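Local coordinates for hypothetical protein BVU_2266 (Bacteroides vulgatus, PDB 3TZG) that is of unknown function but folds as a porin-like beta barrel and may be related to membrane beta-barrel proteins, at residues 35-40 against 182-187; 32-35 against 41-44. One frame throughout, in Å; residues are numbered along the deposited sequence.

Interaction 1: 35-40 against 182-187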
ATOM      1  N   ILE A  35      -2.695  -9.741 -14.002  1.00 59.99           N
ATOM      2  CA  ILE A  35      -1.494 -10.336 -14.575  1.00 60.55           C
ATOM      3  C   ILE A  35      -0.563  -9.226 -15.050  1.00 63.13           C
ATOM      4  O   ILE A  35       0.585  -9.511 -15.398  1.00 64.21           O
ATOM      5  CB  ILE A  35      -1.801 -11.376 -15.681  1.00 66.14           C
ATOM      6  CG1 ILE A  35      -2.740 -10.830 -16.764  1.00 66.98           C
ATOM      7  CG2 ILE A  35      -2.367 -12.658 -15.044  1.00 68.77           C
ATOM      8  CD1 ILE A  35      -2.810 -11.678 -17.973  1.00 73.52           C
ATOM      9  N   LYS A  36      -1.029  -7.961 -14.985  1.00 57.84           N
ATOM     10  CA  LYS A  36      -0.241  -6.786 -15.352  1.00 57.36           C
ATOM     11  C   LYS A  36      -0.815  -5.499 -14.735  1.00 59.49           C
ATOM     12  O   LYS A  36      -2.011  -5.262 -14.860  1.00 60.88           O
ATOM     13  CB  LYS A  36      -0.153  -6.633 -16.881  1.00 61.66           C
ATOM     14  CG  LYS A  36       1.297  -6.524 -17.330  1.00 75.56           C
ATOM     15  CD  LYS A  36       1.444  -6.098 -18.758  1.00 85.52           C
ATOM     16  CE  LYS A  36       2.882  -5.794 -19.055  1.00 97.08           C
ATOM     17  NZ  LYS A  36       3.087  -5.381 -20.469  1.00111.81           N
ATOM     18  N   TYR A  37       0.038  -4.685 -14.069  1.00 53.31           N
ATOM     19  CA  TYR A  37      -0.270  -3.367 -13.479  1.00 51.11           C
ATOM     20  C   TYR A  37       0.671  -2.373 -14.155  1.00 56.02           C
ATOM     21  O   TYR A  37       1.804  -2.167 -13.700  1.00 54.28           O
ATOM     22  CB  TYR A  37      -0.142  -3.381 -11.931  1.00 50.48           C
ATOM     23  CG  TYR A  37      -0.505  -2.068 -11.251  1.00 49.32           C
ATOM     24  CD1 TYR A  37       0.454  -1.088 -11.023  1.00 49.65           C
ATOM     25  CD2 TYR A  37      -1.793  -1.837 -10.778  1.00 48.55           C
ATOM     26  CE1 TYR A  37       0.126   0.114 -10.409  1.00 48.30           C
ATOM     27  CE2 TYR A  37      -2.130  -0.639 -10.155  1.00 47.90           C
ATOM     28  CZ  TYR A  37      -1.169   0.338  -9.980  1.00 52.29           C
ATOM     29  OH  TYR A  37      -1.489   1.521  -9.357  1.00 49.66           O
ATOM     30  N   GLY A  38       0.230  -1.844 -15.295  1.00 55.19           N
ATOM     31  CA  GLY A  38       1.070  -1.014 -16.147  1.00 57.08           C
ATOM     32  C   GLY A  38       2.011  -1.953 -16.877  1.00 65.56           C
ATOM     33  O   GLY A  38       1.547  -2.923 -17.487  1.00 67.11           O
ATOM     34  N   ASP A  39       3.339  -1.737 -16.744  1.00 63.49           N
ATOM     35  CA  ASP A  39       4.373  -2.608 -17.336  1.00 65.05           C
ATOM     36  C   ASP A  39       4.914  -3.571 -16.280  1.00 68.64           C
ATOM     37  O   ASP A  39       5.888  -4.291 -16.518  1.00 70.08           O
ATOM     38  CB  ASP A  39       5.515  -1.780 -17.946  1.00 68.47           C
ATOM     39  CG  ASP A  39       5.105  -0.920 -19.133  1.00 86.67           C
ATOM     40  OD1 ASP A  39       4.321  -1.415 -19.995  1.00 89.38           O
ATOM     41  OD2 ASP A  39       5.583   0.236 -19.220  1.00 93.48           O
ATOM     42  N   THR A  40       4.263  -3.599 -15.114  1.00 62.85           N
ATOM     43  CA  THR A  40       4.652  -4.464 -14.013  1.00 61.59           C
ATOM     44  C   THR A  40       3.834  -5.766 -14.103  1.00 63.92           C
ATOM     45  O   THR A  40       2.612  -5.737 -13.966  1.00 61.67           O
ATOM     46  CB  THR A  40       4.455  -3.708 -12.685  1.00 69.41           C
ATOM     47  OG1 THR A  40       5.118  -2.446 -12.782  1.00 72.13           O
ATOM     48  CG2 THR A  40       4.950  -4.484 -11.482  1.00 63.86           C
ATOM     49  N   ASP A 182       5.942  -2.933  -2.357  1.00 49.40           N
ATOM     50  CA  ASP A 182       5.539  -4.309  -2.093  1.00 47.91           C
ATOM     51  C   ASP A 182       4.334  -4.315  -1.134  1.00 49.31           C
ATOM     52  O   ASP A 182       3.400  -5.093  -1.339  1.00 48.42           O
ATOM     53  CB  ASP A 182       6.706  -5.147  -1.548  1.00 49.91           C
ATOM     54  CG  ASP A 182       7.408  -4.580  -0.345  1.00 56.42           C
ATOM     55  OD1 ASP A 182       7.923  -3.434  -0.444  1.00 55.20           O
ATOM     56  OD2 ASP A 182       7.522  -5.311   0.673  1.00 62.36           O
ATOM     57  N   SER A 183       4.314  -3.401  -0.141  1.00 44.96           N
ATOM     58  CA  SER A 183       3.187  -3.294   0.782  1.00 44.05           C
ATOM     59  C   SER A 183       1.962  -2.736   0.043  1.00 48.57           C
ATOM     60  O   SER A 183       0.832  -3.167   0.318  1.00 48.65           O
ATOM     61  CB  SER A 183       3.545  -2.438   1.988  1.00 48.03           C
ATOM     62  OG  SER A 183       4.300  -3.144   2.971  1.00 62.26           O
ATOM     63  N   PHE A 184       2.190  -1.817  -0.940  1.00 42.78           N
ATOM     64  CA  PHE A 184       1.116  -1.285  -1.763  1.00 40.95           C
ATOM     65  C   PHE A 184       0.362  -2.450  -2.413  1.00 45.99           C
ATOM     66  O   PHE A 184      -0.848  -2.583  -2.206  1.00 46.86           O
ATOM     67  CB  PHE A 184       1.658  -0.309  -2.816  1.00 42.66           C
ATOM     68  CG  PHE A 184       0.664   0.021  -3.900  1.00 44.09           C
ATOM     69  CD1 PHE A 184      -0.341   0.951  -3.680  1.00 45.33           C
ATOM     70  CD2 PHE A 184       0.713  -0.625  -5.136  1.00 47.23           C
ATOM     71  CE1 PHE A 184      -1.260   1.250  -4.681  1.00 45.99           C
ATOM     72  CE2 PHE A 184      -0.217  -0.326  -6.139  1.00 49.16           C
ATOM     73  CZ  PHE A 184      -1.184   0.617  -5.908  1.00 45.58           C
ATOM     74  N   PHE A 185       1.097  -3.331  -3.143  1.00 41.04           N
ATOM     75  CA  PHE A 185       0.535  -4.495  -3.814  1.00 39.93           C
ATOM     76  C   PHE A 185      -0.068  -5.499  -2.812  1.00 43.22           C
ATOM     77  O   PHE A 185      -1.143  -6.054  -3.085  1.00 42.87           O
ATOM     78  CB  PHE A 185       1.587  -5.170  -4.686  1.00 42.23           C
ATOM     79  CG  PHE A 185       1.818  -4.393  -5.955  1.00 44.82           C
ATOM     80  CD1 PHE A 185       0.779  -4.177  -6.861  1.00 47.82           C
ATOM     81  CD2 PHE A 185       3.067  -3.851  -6.244  1.00 46.64           C
ATOM     82  CE1 PHE A 185       0.991  -3.422  -8.021  1.00 48.62           C
ATOM     83  CE2 PHE A 185       3.273  -3.103  -7.408  1.00 48.41           C
ATOM     84  CZ  PHE A 185       2.234  -2.895  -8.283  1.00 46.53           C
ATOM     85  N   TYR A 186       0.572  -5.673  -1.643  1.00 39.41           N
ATOM     86  CA  TYR A 186       0.056  -6.546  -0.595  1.00 40.66           C
ATOM     87  C   TYR A 186      -1.371  -6.157  -0.208  1.00 47.59           C
ATOM     88  O   TYR A 186      -2.204  -7.045  -0.085  1.00 49.82           O
ATOM     89  CB  TYR A 186       0.965  -6.505   0.641  1.00 41.75           C
ATOM     90  CG  TYR A 186       0.375  -7.176   1.862  1.00 42.46           C
ATOM     91  CD1 TYR A 186       0.515  -8.548   2.068  1.00 44.41           C
ATOM     92  CD2 TYR A 186      -0.304  -6.436   2.827  1.00 42.63           C
ATOM     93  CE1 TYR A 186       0.011  -9.163   3.215  1.00 45.82           C
ATOM     94  CE2 TYR A 186      -0.813  -7.040   3.978  1.00 43.61           C
ATOM     95  CZ  TYR A 186      -0.645  -8.401   4.171  1.00 48.96           C
ATOM     96  OH  TYR A 186      -1.153  -8.991   5.293  1.00 44.90           O
ATOM     97  N   PHE A 187      -1.652  -4.843  -0.028  1.00 43.65           N
ATOM     98  CA  PHE A 187      -2.981  -4.340   0.317  1.00 42.27           C
ATOM     99  C   PHE A 187      -3.894  -4.292  -0.902  1.00 46.54           C
ATOM    100  O   PHE A 187      -5.030  -4.781  -0.802  1.00 46.12           O
ATOM    101  CB  PHE A 187      -2.926  -2.951   0.991  1.00 42.76           C
ATOM    102  CG  PHE A 187      -2.413  -3.047   2.414  1.00 43.28           C
ATOM    103  CD1 PHE A 187      -3.174  -3.649   3.407  1.00 45.01           C
ATOM    104  CD2 PHE A 187      -1.153  -2.583   2.748  1.00 45.12           C
ATOM    105  CE1 PHE A 187      -2.682  -3.789   4.704  1.00 44.98           C
ATOM    106  CE2 PHE A 187      -0.660  -2.729   4.059  1.00 47.28           C
ATOM    107  CZ  PHE A 187      -1.432  -3.329   5.021  1.00 44.32           C
TER
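An aromatic cluster of Y37, F184 and F185 joins the turn end of a beta hairpin to helix 181-188 inside the barrel-like fold. Y37 ends strand 34-37 and starts a type II' beta turn to T40, with G38 taking the positive phi that favours glycine. Y37 N to T40 O at 2.8 Å and T40 N to Y37 O close the turn. The side chain of Y37 leaves the strand toward the helix, and a chi1 of -177°, with CG opposite the backbone N, sets the ring in contact with two phenylalanines. F185 points its edge at the Y37 face, the planes nearly perpendicular at 87°, with its CZ 3.7 Å from Y37 CD1. F184 turns its edge to the face of Y37 in an offset edge-to-face pair, planes at 63°, its CZ 3.6 Å from Y37 OH. The Y37 hydroxyl is hydrogen-bonded to that of Y174, whose ring also packs edge-to-face with F184. Replacing Y37 with an alanine would probably leave the F185 edge without its facing ring and the Y174 hydroxyl without this partner. Across the turn, T40 hydrogen-bonds through OG1 to Q53 O, while its methyl CG2 lies 4.5 Å from F185 CZ.

Interaction 2: 32-35 against 41-44; sequences GKII and PVRY
Y44, I35 and V42 bury the most surface where the two strands of an antiparallel beta hairpin, 34-37 and 40-45, come together away from their turn. I35 and V42 are joined by a backbone bond, V42 N to I35 O at 3.1 Å. It is nearly straight at the hydrogen (168°), although the donor stands well above the carbonyl plane. The same oxygen also receives a CA-H contact from P41.

I35 and K36 together face one residue, E27 of strand 23-28, a classic beta bulge. The psi of I35, -6°, departs from the extended form, and the carbonyls of both I34 and I35 reach segment 41-44 instead of alternating between neighbours.

The I34 carbonyl is taken up by a side chain. Y44, with CG beside its own backbone N (chi1 -51°), stretches across the hairpin, and its hydroxyl donates a hydrogen bond to I34 O at 2.7 Å. This bond lies in the carbonyl plane, on a lone pair, and the acceptor sits at the edge of the ring, near its plane. V42 packs against the same carbonyl, its CB 3.4 Å from I34 O, and its CG2 meets I34 CG2. Beyond, V42 also touches I49 and I51 of strand 48-51, which flanks the hairpin.

One face of the Y44 ring is covered by K33, the two side chains running past each other in opposite directions. The lysine, bent at chi3 and chi4, lies over the ring; its NZ makes an off-centre cation-pi contact with Y44 and a salt bridge with D29. The methylene CD lies almost on the ring normal, 4.2 Å from the Y44 centroid. At the ring edge, I35 CG2 approaches Y44 CE1 to 4.3 Å.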
ATOM      1  N   GLY A  32      -9.842 -13.660 -13.550  1.00 74.32           N
ATOM      2  CA  GLY A  32      -9.964 -12.349 -12.921  1.00 71.21           C
ATOM      3  C   GLY A  32      -8.734 -11.929 -12.146  1.00 72.34           C
ATOM      4  O   GLY A  32      -8.723 -10.852 -11.534  1.00 72.61           O
ATOM      5  N   LYS A  33      -7.684 -12.776 -12.165  1.00 65.71           N
ATOM      6  CA  LYS A  33      -6.424 -12.496 -11.476  1.00 62.35           C
ATOM      7  C   LYS A  33      -5.648 -11.443 -12.252  1.00 65.84           C
ATOM      8  O   LYS A  33      -5.636 -11.503 -13.477  1.00 67.39           O
ATOM      9  CB  LYS A  33      -5.599 -13.780 -11.296  1.00 64.14           C
ATOM     10  CG  LYS A  33      -6.272 -14.791 -10.362  1.00 68.14           C
ATOM     11  CD  LYS A  33      -5.393 -15.989  -9.944  1.00 72.13           C
ATOM     12  CE  LYS A  33      -5.367 -17.139 -10.931  1.00 76.52           C
ATOM     13  NZ  LYS A  33      -4.453 -16.874 -12.058  1.00 81.02           N
ATOM     14  N   ILE A  34      -5.060 -10.444 -11.559  1.00 60.43           N
ATOM     15  CA  ILE A  34      -4.286  -9.366 -12.208  1.00 59.13           C
ATOM     16  C   ILE A  34      -3.008  -9.982 -12.730  1.00 63.22           C
ATOM     17  O   ILE A  34      -2.344 -10.724 -12.004  1.00 63.36           O
ATOM     18  CB  ILE A  34      -4.015  -8.127 -11.276  1.00 59.89           C
ATOM     19  CG1 ILE A  34      -3.474  -6.917 -12.091  1.00 60.03           C
ATOM     20  CG2 ILE A  34      -3.136  -8.478 -10.050  1.00 57.41           C
ATOM     21  CD1 ILE A  34      -3.396  -5.600 -11.388  1.00 56.71           C
ATOM     22  N   ILE A  35      -2.695  -9.741 -14.002  1.00 59.99           N
ATOM     23  CA  ILE A  35      -1.494 -10.336 -14.575  1.00 60.55           C
ATOM     24  C   ILE A  35      -0.563  -9.226 -15.050  1.00 63.13           C
ATOM     25  O   ILE A  35       0.585  -9.511 -15.398  1.00 64.21           O
ATOM     26  CB  ILE A  35      -1.801 -11.376 -15.681  1.00 66.14           C
ATOM     27  CG1 ILE A  35      -2.740 -10.830 -16.764  1.00 66.98           C
ATOM     28  CG2 ILE A  35      -2.367 -12.658 -15.044  1.00 68.77           C
ATOM     29  CD1 ILE A  35      -2.810 -11.678 -17.973  1.00 73.52           C
ATOM     30  N   PRO A  41       4.481  -6.917 -14.353  1.00 61.47           N
ATOM     31  CA  PRO A  41       3.718  -8.177 -14.430  1.00 61.23           C
ATOM     32  C   PRO A  41       3.526  -8.839 -13.046  1.00 61.03           C
ATOM     33  O   PRO A  41       4.315  -8.628 -12.113  1.00 58.36           O
ATOM     34  CB  PRO A  41       4.585  -9.048 -15.347  1.00 65.05           C
ATOM     35  CG  PRO A  41       5.981  -8.571 -15.105  1.00 69.73           C
ATOM     36  CD  PRO A  41       5.923  -7.141 -14.578  1.00 63.71           C
ATOM     37  N   VAL A  42       2.469  -9.655 -12.928  1.00 56.26           N
ATOM     38  CA  VAL A  42       2.132 -10.413 -11.721  1.00 54.31           C
ATOM     39  C   VAL A  42       2.019 -11.900 -12.127  1.00 62.37           C
ATOM     40  O   VAL A  42       1.124 -12.246 -12.910  1.00 64.31           O
ATOM     41  CB  VAL A  42       0.834  -9.863 -11.053  1.00 55.01           C
ATOM     42  CG1 VAL A  42       0.430 -10.703  -9.846  1.00 53.85           C
ATOM     43  CG2 VAL A  42       0.972  -8.390 -10.667  1.00 52.29           C
ATOM     44  N   ARG A  43       2.946 -12.762 -11.648  1.00 59.49           N
ATOM     45  CA  ARG A  43       2.924 -14.194 -11.977  1.00 61.89           C
ATOM     46  C   ARG A  43       2.454 -15.029 -10.796  1.00 68.25           C
ATOM     47  O   ARG A  43       2.719 -14.667  -9.650  1.00 66.70           O
ATOM     48  CB  ARG A  43       4.301 -14.692 -12.424  1.00 64.23           C
ATOM     49  CG  ARG A  43       4.859 -14.024 -13.667  1.00 78.51           C
ATOM     50  CD  ARG A  43       6.318 -14.395 -13.871  1.00102.16           C
ATOM     51  NE  ARG A  43       6.980 -13.443 -14.766  1.00127.58           N
ATOM     52  CZ  ARG A  43       7.605 -12.336 -14.368  1.00148.26           C
ATOM     53  NH1 ARG A  43       7.682 -12.036 -13.073  1.00134.95           N
ATOM     54  NH2 ARG A  43       8.160 -11.523 -15.259  1.00136.35           N
ATOM     55  N   TYR A  44       1.783 -16.164 -11.071  1.00 68.26           N
ATOM     56  CA  TYR A  44       1.284 -17.071 -10.028  1.00 67.65           C
ATOM     57  C   TYR A  44       1.828 -18.482 -10.275  1.00 72.99           C
ATOM     58  O   TYR A  44       1.459 -19.139 -11.255  1.00 73.22           O
ATOM     59  CB  TYR A  44      -0.255 -17.077  -9.971  1.00 68.28           C
ATOM     60  CG  TYR A  44      -0.895 -15.710  -9.879  1.00 67.52           C
ATOM     61  CD1 TYR A  44      -1.163 -14.967 -11.024  1.00 69.31           C
ATOM     62  CD2 TYR A  44      -1.304 -15.191  -8.655  1.00 66.54           C
ATOM     63  CE1 TYR A  44      -1.762 -13.712 -10.951  1.00 66.95           C
ATOM     64  CE2 TYR A  44      -1.922 -13.944  -8.570  1.00 65.74           C
ATOM     65  CZ  TYR A  44      -2.151 -13.210  -9.724  1.00 68.81           C
ATOM     66  OH  TYR A  44      -2.749 -11.977  -9.667  1.00 64.16           O
TER

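In the fold
Both contacts begin on the chain portion around strand 34-37 and share I35. Interaction 2 closes first: strand 34-37 turns back after a few residues and pairs with strand 40-45, making a local hairpin. Interaction 1 starts within that hairpin, at its turn, and spans a far longer loop, with most of the remaining barrel strands coming before helix 181-188 returns to the same place. In chain order the two contacts therefore cross, since 41-44 lies beyond 35-40 but long before 182-187. Their centres are about 9 Å apart, and K36 CG packs against P41 CA where they meet. One contact fixes neighbouring strands; the other ties their turn to the interior helix.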